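Local coordinates for ATP-dependent RNA helicase HrpB (Escherichia coli, PDB 6EUD), which hydrolyses ATP to ADP and phosphate as a DExH-box RNA helicase that binds single-stranded RNA, at residues D433-T438 against G484-L490. Residues are numbered along the deposited sequence; the frame is centred on the assembly and turned at random.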
loop_
_atom_site.group_PDB
_atom_site.type_symbol
_atom_site.label_atom_id
_atom_site.label_comp_id
_atom_site.label_asym_id
_atom_site.label_seq_id
_atom_site.Cartn_x
_atom_site.Cartn_y
_atom_site.Cartn_z
ATOM N N ASP A 433 -7.394 -15.961 31.811
ATOM C CA ASP A 433 -8.626 -15.227 31.635
ATOM C C ASP A 433 -8.539 -13.788 32.151
ATOM O O ASP A 433 -9.287 -12.931 31.703
ATOM C CB ASP A 433 -9.772 -15.989 32.298
ATOM C CG ASP A 433 -9.974 -17.378 31.687
ATOM O OD1 ASP A 433 -9.371 -17.652 30.616
ATOM O OD2 ASP A 433 -10.736 -18.195 32.263
ATOM N N ASP A 434 -7.600 -13.509 33.046
ATOM C CA ASP A 434 -7.404 -12.143 33.530
ATOM C C ASP A 434 -6.659 -11.319 32.482
ATOM O O ASP A 434 -7.010 -10.172 32.207
ATOM C CB ASP A 434 -6.657 -12.149 34.876
ATOM C CG ASP A 434 -7.545 -12.643 36.044
ATOM O OD1 ASP A 434 -8.778 -12.773 35.875
ATOM O OD2 ASP A 434 -7.017 -12.890 37.148
ATOM N N GLU A 435 -5.636 -11.918 31.883
ATOM C CA GLU A 435 -4.960 -11.309 30.742
ATOM C C GLU A 435 -5.940 -11.162 29.592
ATOM O O GLU A 435 -5.896 -10.177 28.858
ATOM C CB GLU A 435 -3.747 -12.131 30.298
ATOM C CG GLU A 435 -2.543 -11.989 31.228
ATOM C CD GLU A 435 -1.284 -12.685 30.724
ATOM O OE1 GLU A 435 -1.304 -13.275 29.620
ATOM O OE2 GLU A 435 -0.268 -12.652 31.455
ATOM N N ALA A 436 -6.835 -12.134 29.443
ATOM C CA ALA A 436 -7.834 -12.052 28.384
ATOM C C ALA A 436 -8.726 -10.813 28.556
ATOM O O ALA A 436 -8.855 -10.012 27.615
ATOM C CB ALA A 436 -8.671 -13.310 28.337
ATOM N N ALA A 437 -9.332 -10.661 29.740
ATOM C CA ALA A 437 -10.219 -9.528 30.013
ATOM C C ALA A 437 -9.471 -8.194 29.848
ATOM O O ALA A 437 -10.029 -7.208 29.364
ATOM C CB ALA A 437 -10.810 -9.634 31.411
ATOM N N THR A 438 -8.204 -8.172 30.245
ATOM C CA THR A 438 -7.383 -6.982 30.063
ATOM C C THR A 438 -7.212 -6.665 28.569
ATOM O O THR A 438 -7.427 -5.527 28.135
ATOM C CB THR A 438 -6.000 -7.148 30.730
ATOM O OG1 THR A 438 -6.171 -7.490 32.117
ATOM C CG2 THR A 438 -5.199 -5.862 30.614
ATOM N N GLY A 484 -12.845 -13.585 33.711
ATOM C CA GLY A 484 -11.581 -13.029 34.165
ATOM C C GLY A 484 -11.730 -11.608 34.692
ATOM O O GLY A 484 -12.715 -10.939 34.396
ATOM N N GLU A 485 -10.753 -11.147 35.475
ATOM C CA GLU A 485 -10.758 -9.776 36.000
ATOM C C GLU A 485 -9.640 -8.957 35.360
ATOM O O GLU A 485 -8.468 -9.322 35.465
ATOM C CB GLU A 485 -10.595 -9.779 37.515
ATOM C CG GLU A 485 -11.617 -10.629 38.232
ATOM C CD GLU A 485 -12.648 -9.799 38.945
ATOM O OE1 GLU A 485 -12.721 -8.593 38.639
ATOM O OE2 GLU A 485 -13.375 -10.353 39.802
ATOM N N ALA A 486 -9.985 -7.862 34.683
ATOM C CA ALA A 486 -8.942 -7.081 34.006
ATOM C C ALA A 486 -8.042 -6.378 35.043
ATOM O O ALA A 486 -8.497 -6.024 36.141
ATOM C CB ALA A 486 -9.557 -6.075 33.046
ATOM N N ASP A 487 -6.761 -6.221 34.712
ATOM C CA ASP A 487 -5.816 -5.548 35.600
ATOM C C ASP A 487 -4.754 -4.795 34.800
ATOM O O ASP A 487 -4.080 -5.378 33.941
ATOM C CB ASP A 487 -5.134 -6.537 36.554
ATOM C CG ASP A 487 -4.380 -5.821 37.699
ATOM O OD1 ASP A 487 -3.296 -5.241 37.442
ATOM O OD2 ASP A 487 -4.872 -5.837 38.855
ATOM N N SER A 488 -4.580 -3.512 35.125
ATOM C CA SER A 488 -3.708 -2.618 34.359
ATOM C C SER A 488 -2.253 -3.077 34.379
ATOM O O SER A 488 -1.493 -2.797 33.460
ATOM C CB SER A 488 -3.800 -1.186 34.887
ATOM O OG SER A 488 -3.369 -1.146 36.229
ATOM N N SER A 489 -1.862 -3.800 35.416
ATOM C CA SER A 489 -0.500 -4.305 35.462
ATOM C C SER A 489 -0.266 -5.380 34.412
ATOM O O SER A 489 0.854 -5.831 34.241
ATOM C CB SER A 489 -0.166 -4.865 36.849
ATOM O OG SER A 489 -0.783 -6.128 37.086
ATOM N N LEU A 490 -1.313 -5.814 33.722
ATOM C CA LEU A 490 -1.143 -6.868 32.722
ATOM C C LEU A 490 -1.113 -6.312 31.300
ATOM O O LEU A 490 -0.988 -7.073 30.340
ATOM C CB LEU A 490 -2.256 -7.899 32.835
ATOM C CG LEU A 490 -2.344 -8.658 34.159
ATOM C CD1 LEU A 490 -3.610 -9.514 34.182
ATOM C CD2 LEU A 490 -1.083 -9.512 34.366
HETATM O O HOH W 1 -12.097 -13.395 30.980
#
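With OG1 beside its own backbone N (chi1 -55°), Thr438 faces the loop 484-490, and Asp434, one helical turn earlier, has CG in the like position (chi1 -73°), which carries its carboxylate to the same strip of backbone. Each takes one loop amide. Glu485 N gives a nearly straight bond of 2.6 Å to Asp434 OD1, meeting the carboxylate from above its plane, and Asp487 N gives an equally direct one of 2.9 Å to Thr438 OG1. A threonine hydroxyl suits this place because it can accept and donate at once: OG1 donates a hydrogen bond to Asp434 O, 2.8 Å away, a carbonyl that Thr438 N reaches from the opposite face. Replacing Thr438 by a valine removes the hydroxyl and would probably leave Asp487 N without its acceptor and the loop freer to shift on the helix.

Between the two bonds small side chains meet, the CB of Ala437 4.1 Å from the CB of Ala486. On the far side of the Glu485 bond, Gly484 points a CA-H at Asp433 O, 3.4 Å from CA, where a CB would clash; a water also joins Gly484 N to that carbonyl. The Leu490 and Glu435 side chains cross at about a right angle, with Leu490 CD1 4.0 Å from Glu435 CG, while the Glu435 carboxylate turns back to Lys431 N. Asp487 OD1 accepts from both Ser489 N and Ser489 OG, the first closing an Asx turn just before helix 491-498. Two directed bonds to backbone amides, set among small apolar contacts and the Leu490 methyl, thus hold the loop between helices 466-479 and 491-498 against the start of helix 433-447.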